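Local structure of serpin-12 (Manduca sexta, 6CJ7) at residues F227-K241 against F353-R367. The protein is a serpin-family serine protease inhibitor that controls the prophenoloxidase activation system in larval hemolymph, probably by trapping target proteases. Sequence-based numbering, arbitrary orientation.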
# COMPACT_ATOMS: atom_id res chain seq x y z
N PHE A 227 -5.11 -16.44 1.62
CA PHE A 227 -4.41 -16.57 2.89
C PHE A 227 -5.35 -17.19 3.92
O PHE A 227 -6.51 -17.49 3.63
CB PHE A 227 -3.87 -15.20 3.32
CG PHE A 227 -2.71 -14.72 2.49
CD1 PHE A 227 -2.90 -13.81 1.45
CD2 PHE A 227 -1.41 -15.16 2.76
CE1 PHE A 227 -1.80 -13.35 0.70
CE2 PHE A 227 -0.31 -14.71 2.00
CZ PHE A 227 -0.52 -13.81 0.98
N GLU A 228 -4.84 -17.39 5.13
CA GLU A 228 -5.55 -18.15 6.17
C GLU A 228 -6.93 -17.56 6.44
O GLU A 228 -7.09 -16.34 6.55
CB GLU A 228 -4.72 -18.17 7.46
CG GLU A 228 -4.97 -19.39 8.33
CD GLU A 228 -4.28 -19.35 9.69
OE1 GLU A 228 -3.85 -18.27 10.14
OE2 GLU A 228 -4.18 -20.42 10.33
N TYR A 229 -7.93 -18.44 6.55
CA TYR A 229 -9.32 -18.08 6.82
C TYR A 229 -9.91 -17.18 5.73
O TYR A 229 -10.94 -16.52 5.95
CB TYR A 229 -9.47 -17.43 8.20
CG TYR A 229 -8.88 -18.27 9.31
CD1 TYR A 229 -9.34 -19.56 9.55
CD2 TYR A 229 -7.86 -17.78 10.11
CE1 TYR A 229 -8.79 -20.34 10.55
CE2 TYR A 229 -7.31 -18.55 11.13
CZ TYR A 229 -7.78 -19.83 11.34
OH TYR A 229 -7.23 -20.61 12.34
N ASN A 230 -9.28 -17.18 4.56
CA ASN A 230 -9.65 -16.34 3.42
C ASN A 230 -9.80 -14.87 3.82
O ASN A 230 -10.62 -14.15 3.27
CB ASN A 230 -10.92 -16.84 2.74
CG ASN A 230 -11.02 -16.37 1.29
OD1 ASN A 230 -10.01 -16.29 0.59
ND2 ASN A 230 -12.23 -16.03 0.86
N GLU A 231 -8.97 -14.42 4.77
CA GLU A 231 -9.03 -13.02 5.18
C GLU A 231 -8.48 -12.11 4.10
O GLU A 231 -9.00 -11.00 3.88
CB GLU A 231 -8.22 -12.83 6.47
CG GLU A 231 -8.88 -13.48 7.67
CD GLU A 231 -8.00 -13.52 8.89
OE1 GLU A 231 -6.79 -13.21 8.75
OE2 GLU A 231 -8.52 -13.88 9.97
N TYR A 232 -7.45 -12.57 3.41
CA TYR A 232 -6.77 -11.83 2.36
C TYR A 232 -6.54 -12.76 1.18
O TYR A 232 -6.53 -13.98 1.32
CB TYR A 232 -5.40 -11.27 2.81
CG TYR A 232 -5.47 -10.49 4.11
CD1 TYR A 232 -5.77 -9.13 4.11
CD2 TYR A 232 -5.23 -11.12 5.32
CE1 TYR A 232 -5.85 -8.43 5.31
CE2 TYR A 232 -5.32 -10.44 6.51
CZ TYR A 232 -5.61 -9.09 6.50
OH TYR A 232 -5.68 -8.40 7.69
N SER A 233 -6.29 -12.16 0.01
CA SER A 233 -5.86 -12.90 -1.16
C SER A 233 -4.66 -12.19 -1.77
O SER A 233 -4.59 -10.96 -1.76
CB SER A 233 -6.95 -12.97 -2.24
OG SER A 233 -8.14 -13.54 -1.74
N LEU A 234 -3.74 -12.97 -2.34
CA LEU A 234 -2.76 -12.42 -3.27
C LEU A 234 -3.29 -12.68 -4.67
O LEU A 234 -3.46 -13.84 -5.08
CB LEU A 234 -1.37 -13.02 -3.08
CG LEU A 234 -0.27 -12.19 -3.78
CD1 LEU A 234 -0.01 -10.89 -3.02
CD2 LEU A 234 1.00 -13.03 -3.93
N ILE A 235 -3.58 -11.61 -5.39
CA ILE A 235 -4.07 -11.68 -6.75
C ILE A 235 -2.88 -11.41 -7.65
O ILE A 235 -2.26 -10.34 -7.57
CB ILE A 235 -5.22 -10.69 -6.99
CG1 ILE A 235 -6.36 -11.00 -6.01
CG2 ILE A 235 -5.70 -10.76 -8.44
CD1 ILE A 235 -7.45 -9.95 -5.99
N VAL A 236 -2.51 -12.39 -8.46
CA VAL A 236 -1.32 -12.31 -9.30
C VAL A 236 -1.77 -12.26 -10.74
O VAL A 236 -2.58 -13.09 -11.19
CB VAL A 236 -0.36 -13.49 -9.05
CG1 VAL A 236 0.90 -13.33 -9.90
CG2 VAL A 236 -0.03 -13.60 -7.57
N VAL A 237 -1.27 -11.27 -11.48
CA VAL A 237 -1.73 -10.99 -12.83
C VAL A 237 -0.51 -10.98 -13.73
O VAL A 237 0.44 -10.21 -13.49
CB VAL A 237 -2.50 -9.66 -12.90
CG1 VAL A 237 -3.21 -9.54 -14.23
CG2 VAL A 237 -3.51 -9.56 -11.76
N LEU A 238 -0.52 -11.83 -14.75
CA LEU A 238 0.65 -12.11 -15.56
C LEU A 238 0.35 -11.76 -17.01
O LEU A 238 -0.55 -12.37 -17.61
CB LEU A 238 1.03 -13.58 -15.42
CG LEU A 238 2.25 -14.14 -16.12
CD1 LEU A 238 3.52 -13.52 -15.60
CD2 LEU A 238 2.29 -15.66 -15.94
N PRO A 239 1.06 -10.81 -17.63
CA PRO A 239 0.77 -10.47 -19.02
C PRO A 239 1.04 -11.64 -19.93
O PRO A 239 1.96 -12.44 -19.71
CB PRO A 239 1.74 -9.31 -19.31
CG PRO A 239 2.26 -8.87 -18.01
CD PRO A 239 2.19 -10.04 -17.07
N LEU A 240 0.21 -11.76 -20.96
CA LEU A 240 0.50 -12.73 -22.00
C LEU A 240 1.66 -12.24 -22.86
O LEU A 240 2.08 -11.08 -22.79
CB LEU A 240 -0.74 -12.98 -22.86
CG LEU A 240 -2.00 -13.32 -22.06
CD1 LEU A 240 -3.22 -13.39 -22.98
CD2 LEU A 240 -1.82 -14.62 -21.30
N LYS A 241 2.19 -13.16 -23.68
CA LYS A 241 3.34 -12.84 -24.53
C LYS A 241 3.11 -11.59 -25.36
O LYS A 241 4.06 -10.83 -25.60
CB LYS A 241 3.64 -14.03 -25.45
CG LYS A 241 2.38 -14.65 -26.08
CD LYS A 241 2.73 -15.51 -27.29
CE LYS A 241 1.54 -16.35 -27.75
NZ LYS A 241 0.64 -15.65 -28.70
N PHE A 353 0.43 -21.43 -14.81
CA PHE A 353 0.69 -20.07 -14.36
C PHE A 353 2.14 -20.02 -13.88
O PHE A 353 2.44 -20.36 -12.73
CB PHE A 353 -0.28 -19.63 -13.26
CG PHE A 353 -0.31 -18.14 -13.03
CD1 PHE A 353 0.72 -17.52 -12.34
CD2 PHE A 353 -1.37 -17.37 -13.49
CE1 PHE A 353 0.70 -16.14 -12.11
CE2 PHE A 353 -1.39 -15.98 -13.27
CZ PHE A 353 -0.35 -15.37 -12.58
N ARG A 354 3.04 -19.59 -14.76
CA ARG A 354 4.45 -19.55 -14.45
C ARG A 354 4.89 -18.09 -14.50
O ARG A 354 4.99 -17.50 -15.58
CB ARG A 354 5.24 -20.42 -15.43
CG ARG A 354 6.71 -20.09 -15.54
CD ARG A 354 7.42 -21.18 -16.28
NE ARG A 354 6.92 -21.32 -17.65
CZ ARG A 354 7.18 -22.36 -18.43
NH1 ARG A 354 7.93 -23.36 -17.97
NH2 ARG A 354 6.68 -22.42 -19.66
N ALA A 355 5.14 -17.53 -13.33
CA ALA A 355 5.48 -16.11 -13.21
C ALA A 355 6.99 -15.91 -13.26
O ALA A 355 7.62 -15.48 -12.29
CB ALA A 355 4.88 -15.53 -11.93
N ASN A 356 7.57 -16.26 -14.41
CA ASN A 356 9.01 -16.18 -14.64
C ASN A 356 9.38 -14.97 -15.50
O ASN A 356 10.41 -14.98 -16.19
CB ASN A 356 9.52 -17.48 -15.28
CG ASN A 356 8.92 -17.74 -16.65
OD1 ASN A 356 8.07 -17.00 -17.14
ND2 ASN A 356 9.37 -18.82 -17.28
N LYS A 357 8.53 -13.96 -15.46
CA LYS A 357 8.70 -12.70 -16.16
C LYS A 357 7.92 -11.68 -15.36
O LYS A 357 7.16 -12.04 -14.45
CB LYS A 357 8.18 -12.79 -17.60
CG LYS A 357 6.71 -13.08 -17.72
CD LYS A 357 6.31 -13.18 -19.19
CE LYS A 357 4.85 -13.56 -19.33
NZ LYS A 357 4.36 -13.34 -20.73
N PRO A 358 8.11 -10.38 -15.63
CA PRO A 358 7.46 -9.36 -14.80
C PRO A 358 5.94 -9.53 -14.68
O PRO A 358 5.25 -9.87 -15.65
CB PRO A 358 7.83 -8.05 -15.51
CG PRO A 358 9.14 -8.33 -16.06
CD PRO A 358 9.11 -9.78 -16.54
N PHE A 359 5.43 -9.26 -13.49
CA PHE A 359 4.03 -9.50 -13.17
C PHE A 359 3.57 -8.51 -12.12
O PHE A 359 4.37 -7.80 -11.51
CB PHE A 359 3.80 -10.95 -12.69
CG PHE A 359 4.53 -11.30 -11.41
CD1 PHE A 359 5.82 -11.82 -11.46
CD2 PHE A 359 3.92 -11.16 -10.19
CE1 PHE A 359 6.49 -12.16 -10.30
CE2 PHE A 359 4.58 -11.49 -9.01
CZ PHE A 359 5.87 -11.99 -9.07
N LEU A 360 2.25 -8.47 -11.92
CA LEU A 360 1.62 -7.62 -10.92
C LEU A 360 1.10 -8.49 -9.78
O LEU A 360 0.53 -9.56 -10.01
CB LEU A 360 0.43 -6.87 -11.50
CG LEU A 360 0.65 -5.85 -12.60
CD1 LEU A 360 -0.69 -5.17 -12.86
CD2 LEU A 360 1.72 -4.84 -12.18
N ALA A 361 1.30 -8.03 -8.54
CA ALA A 361 0.72 -8.71 -7.39
C ALA A 361 -0.08 -7.71 -6.59
O ALA A 361 0.38 -6.60 -6.32
CB ALA A 361 1.81 -9.35 -6.52
N ILE A 362 -1.29 -8.11 -6.18
CA ILE A 362 -2.19 -7.23 -5.43
C ILE A 362 -2.60 -7.98 -4.18
O ILE A 362 -3.09 -9.11 -4.27
CB ILE A 362 -3.42 -6.84 -6.26
CG1 ILE A 362 -2.98 -6.05 -7.50
CG2 ILE A 362 -4.40 -6.01 -5.42
CD1 ILE A 362 -4.11 -5.71 -8.44
N LEU A 363 -2.35 -7.38 -3.02
CA LEU A 363 -2.86 -7.94 -1.77
C LEU A 363 -4.25 -7.37 -1.54
O LEU A 363 -4.42 -6.15 -1.44
CB LEU A 363 -1.92 -7.62 -0.61
CG LEU A 363 -2.44 -8.23 0.71
CD1 LEU A 363 -2.24 -9.75 0.71
CD2 LEU A 363 -1.76 -7.56 1.91
N TRP A 364 -5.24 -8.26 -1.47
CA TRP A 364 -6.64 -7.88 -1.44
C TRP A 364 -7.23 -8.21 -0.08
O TRP A 364 -7.02 -9.31 0.44
CB TRP A 364 -7.39 -8.63 -2.55
CG TRP A 364 -8.78 -8.15 -2.84
CD1 TRP A 364 -9.97 -8.71 -2.42
CD2 TRP A 364 -9.14 -7.02 -3.64
NE1 TRP A 364 -11.03 -7.99 -2.90
CE2 TRP A 364 -10.55 -6.94 -3.66
CE3 TRP A 364 -8.39 -6.07 -4.35
CZ2 TRP A 364 -11.23 -5.94 -4.36
CZ3 TRP A 364 -9.08 -5.08 -5.04
CH2 TRP A 364 -10.47 -5.03 -5.05
N ASP A 365 -7.93 -7.24 0.51
CA ASP A 365 -8.74 -7.48 1.71
C ASP A 365 -10.08 -8.05 1.26
O ASP A 365 -10.86 -7.36 0.60
CB ASP A 365 -8.88 -6.18 2.51
CG ASP A 365 -9.52 -6.41 3.87
OD1 ASP A 365 -10.59 -7.07 3.95
OD2 ASP A 365 -8.96 -5.93 4.89
N ASN A 366 -10.31 -9.34 1.54
CA ASN A 366 -11.49 -10.03 1.03
C ASN A 366 -12.78 -9.60 1.71
O ASN A 366 -13.87 -9.89 1.19
CB ASN A 366 -11.33 -11.53 1.20
CG ASN A 366 -10.26 -12.10 0.31
OD1 ASN A 366 -9.97 -11.53 -0.74
ND2 ASN A 366 -9.67 -13.21 0.72
N ARG A 367 -12.69 -8.98 2.88
CA ARG A 367 -13.90 -8.57 3.57
C ARG A 367 -14.29 -7.14 3.19
O ARG A 367 -15.48 -6.84 3.04
CB ARG A 367 -13.72 -8.66 5.09
CG ARG A 367 -14.93 -8.12 5.90
CD ARG A 367 -15.87 -9.21 6.23
NE ARG A 367 -17.09 -8.79 6.95
CZ ARG A 367 -17.45 -9.24 8.14
NH1 ARG A 367 -16.67 -10.11 8.78
NH2 ARG A 367 -18.58 -8.83 8.69
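Strands 232-239 and 359-365 are antiparallel neighbours in what serpin topology identifies as β-sheet B; the segment axes approach to 4.6 Å, their N-to-C directions 160° apart. The ladder evidence is three hydrogen-bonded pairs, S233 with W364, I235 with I362 and V237 with L360, each bonded in both directions; I235 N to I362 O is nearly straight (175°). Past S233 and W364, N366 clamps the turn before the first strand: ND2 donates to N230 O (2.9 Å), which lies in the N366 amide plane, though ND2 sits above the N230 carbonyl plane; OD1 accepts from S233 OG (2.9 Å). With an alanine here, N230 O and S233 OG would probably lose these partners, leaving the turn to the N366 N to E231 O backbone bond (3.2 Å). At the opposite end, L238 points CD2 over the centre of the F353 ring (CH-pi, 4.2 Å to the centroid). Its CG is anti to the backbone N (chi1 -178°), and CD1 meets K357 CG and F359 CB. Extended K357 carries NZ to P239 O (2.8 Å). Strands 220-226 and 370-377 flank the pair, helices 245-251 and 254-260 pack on the I235, V237, L360 and I362 face, and F173 meets Y232 edge-to-face on the other.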